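Local structure of NtrC family transcriptional regulator (Clostridium acetobutylicum ATCC 824, 2Q5C) at residues L5-I10 with N182-R187; L19-A24 with P31-A36; L25-I30 with R175-A180; D63-K66 with P72-S75. The protein is probably a DNA-binding, ATP-dependent regulator of transcription, of which this chain is the N-terminal part, belonging to the PrpR_N (propionate catabolism activator) family. All coordinates share one frame; numbering follows the deposited sequence.

Interaction 1 of 4, residues L5-I10 with N182-R187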
loop_
_atom_site.group_PDB
_atom_site.type_symbol
_atom_site.label_atom_id
_atom_site.label_comp_id
_atom_site.label_asym_id
_atom_site.label_seq_id
_atom_site.Cartn_x
_atom_site.Cartn_y
_atom_site.Cartn_z
ATOM N N LEU A 5 -16.476 -1.692 18.866
ATOM C CA LEU A 5 -15.977 -2.041 17.536
ATOM C C LEU A 5 -14.470 -2.176 17.551
ATOM O O LEU A 5 -13.781 -1.438 18.239
ATOM C CB LEU A 5 -16.399 -0.990 16.516
ATOM C CG LEU A 5 -17.920 -0.795 16.370
ATOM C CD1 LEU A 5 -18.260 0.321 15.374
ATOM C CD2 LEU A 5 -18.599 -2.103 15.995
ATOM N N LYS A 6 -13.992 -3.119 16.754
ATOM C CA LYS A 6 -12.555 -3.407 16.655
ATOM C C LYS A 6 -12.153 -3.418 15.199
ATOM O O LYS A 6 -12.765 -4.123 14.384
ATOM C CB LYS A 6 -12.248 -4.759 17.266
ATOM C CG LYS A 6 -12.650 -4.869 18.753
ATOM C CD LYS A 6 -12.325 -6.239 19.335
ATOM C CE LYS A 6 -10.840 -6.545 19.349
ATOM N NZ LYS A 6 -10.606 -7.891 19.969
ATOM N N ILE A 7 -11.163 -2.602 14.847
ATOM C CA ILE A 7 -10.687 -2.534 13.466
ATOM C C ILE A 7 -9.193 -2.695 13.449
ATOM O O ILE A 7 -8.467 -1.990 14.187
ATOM C CB ILE A 7 -11.082 -1.214 12.768
ATOM C CG1 ILE A 7 -12.582 -0.950 12.899
ATOM C CG2 ILE A 7 -10.635 -1.218 11.283
ATOM C CD1 ILE A 7 -13.009 0.366 12.268
ATOM N N ALA A 8 -8.728 -3.604 12.602
ATOM C CA ALA A 8 -7.294 -3.828 12.399
ATOM C C ALA A 8 -6.783 -3.107 11.180
ATOM O O ALA A 8 -7.378 -3.194 10.118
ATOM C CB ALA A 8 -6.970 -5.293 12.259
ATOM N N LEU A 9 -5.655 -2.419 11.322
ATOM C CA LEU A 9 -4.900 -1.876 10.190
ATOM C C LEU A 9 -3.670 -2.717 10.018
ATOM O O LEU A 9 -2.910 -2.889 10.971
ATOM C CB LEU A 9 -4.513 -0.400 10.444
ATOM C CG LEU A 9 -3.529 0.145 9.393
ATOM C CD1 LEU A 9 -4.215 0.310 8.056
ATOM C CD2 LEU A 9 -3.039 1.513 9.859
ATOM N N ILE A 10 -3.453 -3.254 8.811
ATOM C CA ILE A 10 -2.282 -4.085 8.525
ATOM C C ILE A 10 -1.524 -3.356 7.421
ATOM O O ILE A 10 -2.063 -3.139 6.327
ATOM C CB ILE A 10 -2.663 -5.517 8.089
ATOM C CG1 ILE A 10 -3.550 -6.143 9.174
ATOM C CG2 ILE A 10 -1.372 -6.327 7.838
ATOM C CD1 ILE A 10 -4.067 -7.570 8.843
ATOM N N ASN A 182 -19.017 2.139 8.066
ATOM C CA ASN A 182 -20.287 1.966 7.346
ATOM C C ASN A 182 -20.566 0.503 7.038
ATOM O O ASN A 182 -21.709 0.027 7.193
ATOM C CB ASN A 182 -20.285 2.787 6.053
ATOM C CG ASN A 182 -20.362 4.277 6.305
ATOM O OD1 ASN A 182 -20.684 4.720 7.408
ATOM N ND2 ASN A 182 -20.074 5.071 5.268
ATOM N N LEU A 183 -19.543 -0.231 6.630
ATOM C CA LEU A 183 -19.673 -1.638 6.287
ATOM C C LEU A 183 -20.029 -2.464 7.509
ATOM O O LEU A 183 -20.845 -3.400 7.419
ATOM C CB LEU A 183 -18.371 -2.176 5.691
ATOM C CG LEU A 183 -18.225 -2.628 4.241
ATOM C CD1 LEU A 183 -19.224 -1.945 3.283
ATOM C CD2 LEU A 183 -16.777 -2.460 3.761
ATOM N N ILE A 184 -19.419 -2.133 8.647
ATOM C CA ILE A 184 -19.705 -2.849 9.890
ATOM C C ILE A 184 -21.172 -2.660 10.260
ATOM O O ILE A 184 -21.860 -3.635 10.592
ATOM C CB ILE A 184 -18.769 -2.415 11.038
ATOM C CG1 ILE A 184 -17.336 -2.844 10.738
ATOM C CG2 ILE A 184 -19.213 -3.037 12.385
ATOM C CD1 ILE A 184 -16.270 -2.040 11.551
ATOM N N GLU A 185 -21.644 -1.421 10.179
ATOM C CA GLU A 185 -23.035 -1.105 10.500
ATOM C C GLU A 185 -24.000 -1.880 9.607
ATOM O O GLU A 185 -25.016 -2.396 10.092
ATOM C CB GLU A 185 -23.294 0.402 10.403
ATOM C CG GLU A 185 -24.772 0.800 10.561
ATOM C CD GLU A 185 -24.965 2.295 10.772
ATOM O OE1 GLU A 185 -25.683 2.927 9.961
ATOM O OE2 GLU A 185 -24.399 2.846 11.748
ATOM N N VAL A 186 -23.680 -1.968 8.319
ATOM C CA VAL A 186 -24.520 -2.680 7.358
ATOM C C VAL A 186 -24.548 -4.172 7.678
ATOM O O VAL A 186 -25.624 -4.781 7.719
ATOM C CB VAL A 186 -24.059 -2.429 5.897
ATOM C CG1 VAL A 186 -24.655 -3.465 4.935
ATOM C CG2 VAL A 186 -24.440 -1.020 5.461
ATOM N N ARG A 187 -23.372 -4.746 7.927
ATOM C CA ARG A 187 -23.259 -6.162 8.286
ATOM C C ARG A 187 -24.042 -6.513 9.564
ATOM O O ARG A 187 -24.643 -7.592 9.649
ATOM C CB ARG A 187 -21.784 -6.575 8.404
ATOM C CG ARG A 187 -21.526 -8.075 8.335
ATOM C CD ARG A 187 -20.098 -8.362 7.858
ATOM N NE ARG A 187 -19.730 -9.779 7.951
ATOM C CZ ARG A 187 -19.046 -10.325 8.957
ATOM N NH1 ARG A 187 -18.634 -9.583 9.981
ATOM N NH2 ARG A 187 -18.771 -11.624 8.939
#
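Leu5 and Ile184 make the closest backbone approach, with 8.5 Å between their CA atoms, where the beginning of strand 6-11 faces the last turns of helix 170-187. No hydrogen bond joins the two segments. The contact is made by three apolar side chains, and Ile184 is the one that meets both others. Each of its two branches has its own partner. The CG2 methyl of Ile184 touches CD2 of Leu5 at 3.8 Å, and the two side chains pass one another running opposite ways. The longer branch reaches further along the strand. There CD1 of Ile184 lies 4.1 Å from CG1 of Ile7, and the terminal CD1 of Ile7 is just as near. These two isoleucines cross at a slant. The first torsion of Ile184 explains the division of work: CG1 stands opposite the carbonyl carbon (chi1 -67°), which places CG2 opposite the backbone N. The branches thus part toward Leu5 and Ile7. Leu5 and Ile7 both direct their side chains at the helix, while Lys6 between them points away. Ile7 and Ile184 are buried, and Leu5 remains partly exposed. The helix lies on one face of the first parallel sheet, where Ile184 also touches Asp53 and Ala54. Phe20 of helix 14-27 and Phe29 reach Ile7 on this same face. Ala8 and Ile10 pack on helix 38-48, which covers the other face of the strand.

Interaction 2 of 4, residues L19-A24 with P31-A36. With SO4 (sulfate ion), chain F; SO4 (sulfate ion), chain D.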
loop_
_atom_site.group_PDB
_atom_site.type_symbol
_atom_site.label_atom_id
_atom_site.label_comp_id
_atom_site.label_asym_id
_atom_site.label_seq_id
_atom_site.Cartn_x
_atom_site.Cartn_y
_atom_site.Cartn_z
ATOM N N LEU A 19 -0.624 6.856 13.277
ATOM C CA LEU A 19 -1.810 7.692 13.223
ATOM C C LEU A 19 -3.098 6.925 13.631
ATOM O O LEU A 19 -4.011 7.477 14.242
ATOM C CB LEU A 19 -1.966 8.252 11.807
ATOM C CG LEU A 19 -3.226 9.063 11.503
ATOM C CD1 LEU A 19 -3.318 10.321 12.413
ATOM C CD2 LEU A 19 -3.213 9.470 10.040
ATOM N N PHE A 20 -3.154 5.647 13.256
ATOM C CA PHE A 20 -4.404 4.906 13.367
ATOM C C PHE A 20 -4.998 4.904 14.797
ATOM O O PHE A 20 -6.193 5.141 14.960
ATOM C CB PHE A 20 -4.163 3.501 12.803
ATOM C CG PHE A 20 -5.392 2.617 12.694
ATOM C CD1 PHE A 20 -6.386 2.912 11.770
ATOM C CD2 PHE A 20 -5.514 1.446 13.448
ATOM C CE1 PHE A 20 -7.508 2.078 11.642
ATOM C CE2 PHE A 20 -6.639 0.606 13.302
ATOM C CZ PHE A 20 -7.603 0.934 12.400
ATOM N N PRO A 21 -4.188 4.635 15.843
ATOM C CA PRO A 21 -4.783 4.687 17.183
ATOM C C PRO A 21 -5.298 6.060 17.597
ATOM O O PRO A 21 -6.187 6.145 18.447
ATOM C CB PRO A 21 -3.639 4.264 18.123
ATOM C CG PRO A 21 -2.588 3.742 17.275
ATOM C CD PRO A 21 -2.793 4.161 15.864
ATOM N N LYS A 22 -4.734 7.123 17.022
ATOM C CA LYS A 22 -5.229 8.471 17.305
ATOM C C LYS A 22 -6.589 8.662 16.696
ATOM O O LYS A 22 -7.494 9.228 17.333
ATOM C CB LYS A 22 -4.266 9.546 16.805
ATOM C CG LYS A 22 -2.884 9.410 17.399
ATOM C CD LYS A 22 -1.925 10.381 16.725
ATOM C CE LYS A 22 -0.490 10.084 17.123
ATOM N NZ LYS A 22 0.440 11.039 16.475
ATOM N N LEU A 23 -6.764 8.147 15.480
ATOM C CA LEU A 23 -8.073 8.233 14.841
ATOM C C LEU A 23 -9.094 7.355 15.539
ATOM O O LEU A 23 -10.279 7.689 15.595
ATOM C CB LEU A 23 -7.989 7.917 13.353
ATOM C CG LEU A 23 -7.032 8.788 12.529
ATOM C CD1 LEU A 23 -7.001 8.364 11.076
ATOM C CD2 LEU A 23 -7.442 10.257 12.632
ATOM N N ALA A 24 -8.639 6.247 16.112
ATOM C CA ALA A 24 -9.537 5.366 16.864
ATOM C C ALA A 24 -10.159 6.043 18.106
ATOM O O ALA A 24 -11.300 5.783 18.474
ATOM C CB ALA A 24 -8.817 4.087 17.237
ATOM N N PRO A 31 -8.359 0.049 18.225
ATOM C CA PRO A 31 -7.435 -0.208 17.127
ATOM C C PRO A 31 -6.570 -1.421 17.363
ATOM O O PRO A 31 -6.120 -1.686 18.491
ATOM C CB PRO A 31 -6.540 1.027 17.145
ATOM C CG PRO A 31 -6.459 1.401 18.632
ATOM C CD PRO A 31 -7.788 1.002 19.216
ATOM N N ILE A 32 -6.286 -2.134 16.285
ATOM C CA ILE A 32 -5.285 -3.184 16.257
ATOM C C ILE A 32 -4.370 -2.801 15.113
ATOM O O ILE A 32 -4.865 -2.460 14.037
ATOM C CB ILE A 32 -5.907 -4.585 16.008
ATOM C CG1 ILE A 32 -6.824 -4.981 17.181
ATOM C CG2 ILE A 32 -4.808 -5.620 15.858
ATOM C CD1 ILE A 32 -8.286 -4.505 17.084
ATOM N N THR A 33 -3.065 -2.790 15.312
ATOM C CA THR A 33 -2.121 -2.539 14.212
ATOM C C THR A 33 -1.161 -3.703 14.085
ATOM O O THR A 33 -0.732 -4.274 15.102
ATOM C CB THR A 33 -1.332 -1.235 14.385
ATOM O OG1 THR A 33 -0.620 -1.291 15.624
ATOM C CG2 THR A 33 -2.249 -0.025 14.388
ATOM N N LYS A 34 -0.853 -4.082 12.848
ATOM C CA LYS A 34 0.091 -5.166 12.581
ATOM C C LYS A 34 0.934 -4.767 11.391
ATOM O O LYS A 34 0.440 -4.196 10.410
ATOM C CB LYS A 34 -0.623 -6.496 12.268
ATOM C CG LYS A 34 -1.572 -6.976 13.380
ATOM C CD LYS A 34 -0.803 -7.516 14.611
ATOM C CE LYS A 34 -1.772 -7.982 15.692
ATOM N NZ LYS A 34 -1.118 -8.223 17.036
ATOM N N THR A 35 2.225 -5.074 11.462
ATOM C CA THR A 35 3.149 -4.685 10.426
ATOM C C THR A 35 3.381 -5.871 9.516
ATOM O O THR A 35 4.044 -6.854 9.913
ATOM C CB THR A 35 4.485 -4.206 11.062
ATOM O OG1 THR A 35 4.200 -3.092 11.916
ATOM C CG2 THR A 35 5.492 -3.783 9.991
ATOM N N ALA A 36 2.814 -5.803 8.317
ATOM C CA ALA A 36 2.915 -6.929 7.382
ATOM C C ALA A 36 2.431 -6.531 6.008
ATOM O O ALA A 36 1.739 -5.531 5.865
ATOM C CB ALA A 36 2.064 -8.108 7.898
HETATM S S SO4 F . 3.551 -5.804 14.849
HETATM O O1 SO4 F . 3.032 -6.644 13.768
HETATM O O2 SO4 F . 4.979 -6.071 15.025
HETATM O O3 SO4 F . 3.398 -4.389 14.525
HETATM O O4 SO4 F . 2.831 -6.127 16.083
HETATM S S SO4 D . -3.188 -11.091 18.470
HETATM O O1 SO4 D . -2.286 -11.571 17.418
HETATM O O2 SO4 D . -2.659 -11.571 19.747
HETATM O O3 SO4 D . -3.237 -9.646 18.440
HETATM O O4 SO4 D . -4.537 -11.626 18.249
#
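The second half of a beta-alpha-beta unit brings Phe20, Pro21 and Ala24 of helix 14-27 against Pro31 and Thr33 of strand 30-35. Within these segments the helix and strand axes run antiparallel, at 171°, and approach to 8.3 Å. CB of Pro31 lies 3.9 Å from CD2 of Phe20, and CD of Pro31 lies 3.8 Å from the methyl CB of Ala24. CG of Pro31 lies 4.1 Å from CB of Pro21. One proline ring is therefore touched by three residues of the helix. Thr33 comes next along the strand on the same side. The CG2 methyl of Thr33 touches CD2 of Phe20 at 3.7 Å, because OG1 takes the place between backbone N and carbonyl carbon (chi1 58°) and turns the methyl to the helix. Phe20 extends with CG opposite its backbone N (chi1 -174°), which carries the ring out to the strand. CE2 of Phe20 also approaches the carbonyl O of Ile32, at 3.6 Å. The unit starts with strand 6-11, which pairs with strand 30-35 in the parallel sheet, and Phe20 packs on Ile7 and Leu9 of that first strand. Helix 14-27 is kinked at Pro21 and Lys22, whose nitrogens lack the bond to the preceding turn; the proline has no hydrogen to give. Further along the segment, the backbone N of Thr35 makes a nearly straight hydrogen bond of 2.9 Å to O1 of a sulfate. Lys34 NZ bonds O3 of a second sulfate, also at 2.9 Å. Both ions probably come from the crystallisation liquor.

Interaction 3 of 4, residues L25-I30 with R175-A180. With SO4 (sulfate ion), chain G.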
loop_
_atom_site.group_PDB
_atom_site.type_symbol
_atom_site.label_atom_id
_atom_site.label_comp_id
_atom_site.label_asym_id
_atom_site.label_seq_id
_atom_site.Cartn_x
_atom_site.Cartn_y
_atom_site.Cartn_z
ATOM N N LEU A 25 -9.408 6.950 18.742
ATOM C CA LEU A 25 -9.966 7.756 19.838
ATOM C C LEU A 25 -11.089 8.694 19.374
ATOM O O LEU A 25 -12.117 8.850 20.043
ATOM C CB LEU A 25 -8.881 8.602 20.499
ATOM C CG LEU A 25 -7.753 7.998 21.306
ATOM C CD1 LEU A 25 -6.984 9.152 21.924
ATOM C CD2 LEU A 25 -8.342 7.138 22.416
ATOM N N GLU A 26 -10.875 9.296 18.209
ATOM C CA GLU A 26 -11.807 10.249 17.630
ATOM C C GLU A 26 -13.089 9.572 17.136
ATOM O O GLU A 26 -14.172 10.175 17.134
ATOM C CB GLU A 26 -11.101 10.986 16.489
ATOM C CG GLU A 26 -11.957 11.978 15.743
ATOM C CD GLU A 26 -11.245 12.562 14.554
ATOM O OE1 GLU A 26 -10.009 12.769 14.644
ATOM O OE2 GLU A 26 -11.924 12.836 13.541
ATOM N N LYS A 27 -12.963 8.314 16.707
ATOM C CA LYS A 27 -14.086 7.568 16.170
ATOM C C LYS A 27 -14.596 6.441 17.085
ATOM O O LYS A 27 -15.485 5.672 16.695
ATOM C CB LYS A 27 -13.738 7.044 14.765
ATOM C CG LYS A 27 -13.230 8.121 13.789
ATOM C CD LYS A 27 -14.255 9.210 13.496
ATOM C CE LYS A 27 -13.695 10.227 12.483
ATOM N NZ LYS A 27 -14.343 11.582 12.543
ATOM N N ASN A 28 -14.045 6.374 18.295
ATOM C CA ASN A 28 -14.463 5.399 19.322
ATOM C C ASN A 28 -14.492 3.935 18.838
ATOM O O ASN A 28 -15.520 3.269 18.883
ATOM C CB ASN A 28 -15.797 5.825 19.992
ATOM C CG ASN A 28 -16.101 5.030 21.281
ATOM O OD1 ASN A 28 -15.194 4.668 22.047
ATOM N ND2 ASN A 28 -17.384 4.747 21.510
ATOM N N PHE A 29 -13.360 3.438 18.341
ATOM C CA PHE A 29 -13.210 1.997 18.108
ATOM C C PHE A 29 -11.864 1.571 18.679
ATOM O O PHE A 29 -10.998 2.415 18.927
ATOM C CB PHE A 29 -13.351 1.595 16.623
ATOM C CG PHE A 29 -12.272 2.145 15.731
ATOM C CD1 PHE A 29 -11.074 1.454 15.580
ATOM C CD2 PHE A 29 -12.457 3.349 15.047
ATOM C CE1 PHE A 29 -10.064 1.950 14.740
ATOM C CE2 PHE A 29 -11.452 3.862 14.208
ATOM C CZ PHE A 29 -10.261 3.167 14.057
ATOM N N ILE A 30 -11.700 0.275 18.918
ATOM C CA ILE A 30 -10.463 -0.280 19.441
ATOM C C ILE A 30 -9.565 -0.537 18.252
ATOM O O ILE A 30 -9.944 -1.296 17.367
ATOM C CB ILE A 30 -10.714 -1.610 20.207
ATOM C CG1 ILE A 30 -11.715 -1.393 21.357
ATOM C CG2 ILE A 30 -9.392 -2.184 20.693
ATOM C CD1 ILE A 30 -12.320 -2.672 21.873
ATOM N N ARG A 175 -10.794 8.263 5.238
ATOM C CA ARG A 175 -11.825 7.750 4.322
ATOM C C ARG A 175 -12.009 6.258 4.478
ATOM O O ARG A 175 -13.139 5.749 4.429
ATOM C CB ARG A 175 -11.496 8.086 2.863
ATOM C CG ARG A 175 -11.526 9.581 2.541
ATOM C CD ARG A 175 -11.478 9.799 1.035
ATOM N NE ARG A 175 -10.139 9.620 0.467
ATOM C CZ ARG A 175 -9.321 10.620 0.135
ATOM N NH1 ARG A 175 -9.706 11.885 0.314
ATOM N NH2 ARG A 175 -8.122 10.358 -0.384
ATOM N N ALA A 176 -10.909 5.523 4.652
ATOM C CA ALA A 176 -11.010 4.069 4.817
ATOM C C ALA A 176 -11.716 3.706 6.117
ATOM O O ALA A 176 -12.492 2.743 6.174
ATOM C CB ALA A 176 -9.614 3.420 4.737
ATOM N N ILE A 177 -11.461 4.472 7.171
ATOM C CA ILE A 177 -12.139 4.237 8.446
ATOM C C ILE A 177 -13.626 4.475 8.296
ATOM O O ILE A 177 -14.415 3.651 8.767
ATOM C CB ILE A 177 -11.529 5.090 9.579
ATOM C CG1 ILE A 177 -10.137 4.549 9.919
ATOM C CG2 ILE A 177 -12.431 5.108 10.821
ATOM C CD1 ILE A 177 -9.320 5.491 10.793
ATOM N N GLU A 178 -13.993 5.575 7.639
ATOM C CA GLU A 178 -15.413 5.846 7.375
ATOM C C GLU A 178 -16.049 4.687 6.625
ATOM O O GLU A 178 -17.144 4.232 6.983
ATOM C CB GLU A 178 -15.592 7.166 6.616
ATOM C CG GLU A 178 -17.066 7.683 6.628
ATOM C CD GLU A 178 -17.354 8.811 5.626
ATOM O OE1 GLU A 178 -16.430 9.285 4.904
ATOM O OE2 GLU A 178 -18.548 9.218 5.548
ATOM N N GLU A 179 -15.384 4.185 5.590
ATOM C CA GLU A 179 -15.917 3.073 4.817
ATOM C C GLU A 179 -16.086 1.837 5.695
ATOM O O GLU A 179 -17.115 1.153 5.649
ATOM C CB GLU A 179 -14.999 2.773 3.642
ATOM C CG GLU A 179 -15.506 1.707 2.725
ATOM C CD GLU A 179 -14.556 1.457 1.578
ATOM O OE1 GLU A 179 -13.706 2.339 1.278
ATOM O OE2 GLU A 179 -14.648 0.365 0.989
ATOM N N ALA A 180 -15.101 1.551 6.538
ATOM C CA ALA A 180 -15.156 0.384 7.405
ATOM C C ALA A 180 -16.308 0.509 8.364
ATOM O O ALA A 180 -17.045 -0.472 8.566
ATOM C CB ALA A 180 -13.799 0.268 8.213
HETATM S S SO4 G . -13.233 12.533 8.948
HETATM O O1 SO4 G . -13.248 12.329 7.501
HETATM O O2 SO4 G . -12.474 11.478 9.619
HETATM O O3 SO4 G . -12.626 13.837 9.213
HETATM O O4 SO4 G . -14.602 12.506 9.469
#
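Phe29 and Ile177 lie roughly perpendicular, the ring meeting both methyls of Ile177. CE2 of Phe29 lies 3.7 Å from the CG2 methyl of Ile177. The next ring atom, CZ of Phe29, approaches CD1 of Ile177 at 4.1 Å. Both methyls meet the far end of the ring, and CG2 comes in obliquely to its plane. The ring reaches this place because CG of Phe29 sits between the backbone N and the carbonyl carbon (chi1 65°). Both residues are buried. Lys27 adds a smaller, exposed contact through its aliphatic part, with CG 4.3 Å from CG2 of Ile177. Its chain bends at chi2 (-62°), and the ammonium group ends among charged partners. NZ of Lys27 donates to O4 of a sulfate at 3.2 Å, and Arg174 binds the same ion. NZ of Lys27 also forms a salt bridge with OE2 of Glu26, although Glu26 was modelled in two conformers and this pairing is less certain. The sulfate is probably from the crystallisation liquor. Asn28, between Lys27 and Phe29, is the first residue to leave helical backbone angles, with positive phi. The turn then leads into strand 30-35, and Ile30 bonds through its backbone to Leu5 and Ile7. Helix 170-187 lies beside helix 14-27, on the same face of the first sheet. Ile177 also packs on Phe20 and Leu23 of helix 14-27, Phe29 meets the ring of Phe20 with planes at about 50°, and Ala176 and Ala180 of helix 170-187 lie on Ile74 of strand 73-76.

Interaction 4 of 4, residues D63-K66 with P72-S75; sequences DYIK and PSIS. With SO4 (sulfate ion), chain E.
Ser73 meets Ile65 and Lys66, one residue of strand 73-76 set against the end of helix 59-66. The OG of Ser73 lies 3.6 Å from the CG2 methyl of Ile65 and 3.9 Å from CB of Lys66. The torsion of the serine accounts for this: OG is opposite its own backbone N (chi1 174°) and is carried toward the helix. The Lys66 chain extends across the strand direction, then turns at chi4 (75°). This bend brings NZ of Lys66 to 3.4 Å from the carbonyl O of Ser73. A water makes a clearer link. It accepts from NZ of Lys66 at 2.9 Å and from the backbone N of Ser73 at 3.0 Å. The edge of the strand and the exposed lysine are therefore joined through solvent. Ile65, in contrast, is buried. It packs on Ile55 and Ser57 of strand 54-58 and on Ala45 of helix 38-48, which probably helps to set the side from which CG2 reaches Ser73. Further out, Ser75 OG bonds Ser62 OG, a second link between this strand and helix 59-66. On another side of the helix, the hydroxyl of Tyr64 donates to O4 of a sulfate at 2.6 Å, and the backbone N of Asp129 binds that ion too. This sulfate is probably from the crystallisation liquor. Strand 54-58, helix 59-66 and strand 73-76 form a beta-alpha-beta crossover, and this contact joins its helix to the last strand, at an outer edge of the parallel sheet.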
loop_
_atom_site.group_PDB
_atom_site.type_symbol
_atom_site.label_atom_id
_atom_site.label_comp_id
_atom_site.label_asym_id
_atom_site.label_seq_id
_atom_site.Cartn_x
_atom_site.Cartn_y
_atom_site.Cartn_z
ATOM N N ASP A 63 -5.811 -6.969 -1.579
ATOM C CA ASP A 63 -6.281 -8.041 -2.452
ATOM C C ASP A 63 -6.026 -9.409 -1.811
ATOM O O ASP A 63 -6.906 -10.283 -1.800
ATOM C CB ASP A 63 -5.561 -7.919 -3.796
ATOM C CG ASP A 63 -6.163 -8.795 -4.871
ATOM O OD1 ASP A 63 -7.396 -8.990 -4.875
ATOM O OD2 ASP A 63 -5.392 -9.262 -5.723
ATOM N N TYR A 64 -4.837 -9.603 -1.254
ATOM C CA TYR A 64 -4.507 -10.844 -0.541
ATOM C C TYR A 64 -5.431 -11.070 0.648
ATOM O O TYR A 64 -5.883 -12.186 0.903
ATOM C CB TYR A 64 -3.036 -10.826 -0.100
ATOM C CG TYR A 64 -2.092 -11.235 -1.220
ATOM C CD1 TYR A 64 -1.689 -10.333 -2.191
ATOM C CD2 TYR A 64 -1.641 -12.545 -1.297
ATOM C CE1 TYR A 64 -0.860 -10.747 -3.254
ATOM C CE2 TYR A 64 -0.801 -12.964 -2.323
ATOM C CZ TYR A 64 -0.413 -12.037 -3.279
ATOM O OH TYR A 64 0.389 -12.488 -4.299
ATOM N N ILE A 65 -5.721 -9.992 1.369
ATOM C CA ILE A 65 -6.612 -10.114 2.521
ATOM C C ILE A 65 -8.048 -10.380 2.090
ATOM O O ILE A 65 -8.695 -11.265 2.669
ATOM C CB ILE A 65 -6.495 -8.854 3.404
ATOM C CG1 ILE A 65 -5.119 -8.861 4.059
ATOM C CG2 ILE A 65 -7.592 -8.824 4.501
ATOM C CD1 ILE A 65 -4.764 -7.603 4.846
ATOM N N LYS A 66 -8.548 -9.650 1.104
ATOM C CA LYS A 66 -9.953 -9.800 0.745
ATOM C C LYS A 66 -10.252 -11.226 0.296
ATOM O O LYS A 66 -11.324 -11.735 0.605
ATOM C CB LYS A 66 -10.349 -8.824 -0.347
ATOM C CG LYS A 66 -11.857 -8.848 -0.663
ATOM C CD LYS A 66 -12.223 -7.793 -1.700
ATOM C CE LYS A 66 -13.664 -7.311 -1.517
ATOM N NZ LYS A 66 -13.782 -6.384 -0.339
ATOM N N PRO A 72 -15.448 -7.860 6.647
ATOM C CA PRO A 72 -15.148 -6.683 5.811
ATOM C C PRO A 72 -13.650 -6.351 5.717
ATOM O O PRO A 72 -12.961 -6.295 6.747
ATOM C CB PRO A 72 -15.893 -5.566 6.510
ATOM C CG PRO A 72 -17.086 -6.274 7.151
ATOM C CD PRO A 72 -16.494 -7.565 7.651
ATOM N N SER A 73 -13.178 -6.209 4.482
ATOM C CA SER A 73 -11.790 -5.885 4.138
ATOM C C SER A 73 -11.870 -4.601 3.327
ATOM O O SER A 73 -12.455 -4.574 2.238
ATOM C CB SER A 73 -11.140 -6.992 3.286
ATOM O OG SER A 73 -9.821 -6.603 2.828
ATOM N N ILE A 74 -11.280 -3.530 3.844
ATOM C CA ILE A 74 -11.336 -2.207 3.202
ATOM C C ILE A 74 -9.954 -1.897 2.666
ATOM O O ILE A 74 -8.947 -2.134 3.348
ATOM C CB ILE A 74 -11.792 -1.119 4.199
ATOM C CG1 ILE A 74 -13.258 -1.319 4.597
ATOM C CG2 ILE A 74 -11.582 0.280 3.650
ATOM C CD1 ILE A 74 -13.471 -2.444 5.639
ATOM N N SER A 75 -9.909 -1.390 1.441
ATOM C CA SER A 75 -8.669 -1.038 0.793
ATOM C C SER A 75 -8.462 0.468 0.813
ATOM O O SER A 75 -9.333 1.206 0.376
ATOM C CB SER A 75 -8.709 -1.500 -0.656
ATOM O OG SER A 75 -7.422 -1.327 -1.176
HETATM S S SO4 E . 1.425 -15.737 -4.696
HETATM O O1 SO4 E . 1.388 -16.861 -5.630
HETATM O O2 SO4 E . 1.635 -16.185 -3.320
HETATM O O3 SO4 E . 2.547 -14.898 -5.107
HETATM O O4 SO4 E . 0.152 -15.028 -4.774
HETATM O O HOH W 1 -15.057 -6.909 2.266
#

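All four contacts lie around the first parallel sheet. Interactions 1 and 3 share helix 170-187, which follows the second sheet in the chain and returns to the first. Both are buried and apolar where they cross, though interaction 3 adds an exposed lysine. Interactions 2 and 3 share helix 14-27, and Leu23 meets Ile177 between them. Interactions 2 and 4 are local, each joining a helix to the next strand of a beta-alpha-beta unit, at opposite edges of the sheet. They are only partly buried. Interaction 2 relies on prolines and an aromatic ring, whereas interaction 4 uses a serine, a lysine and a water.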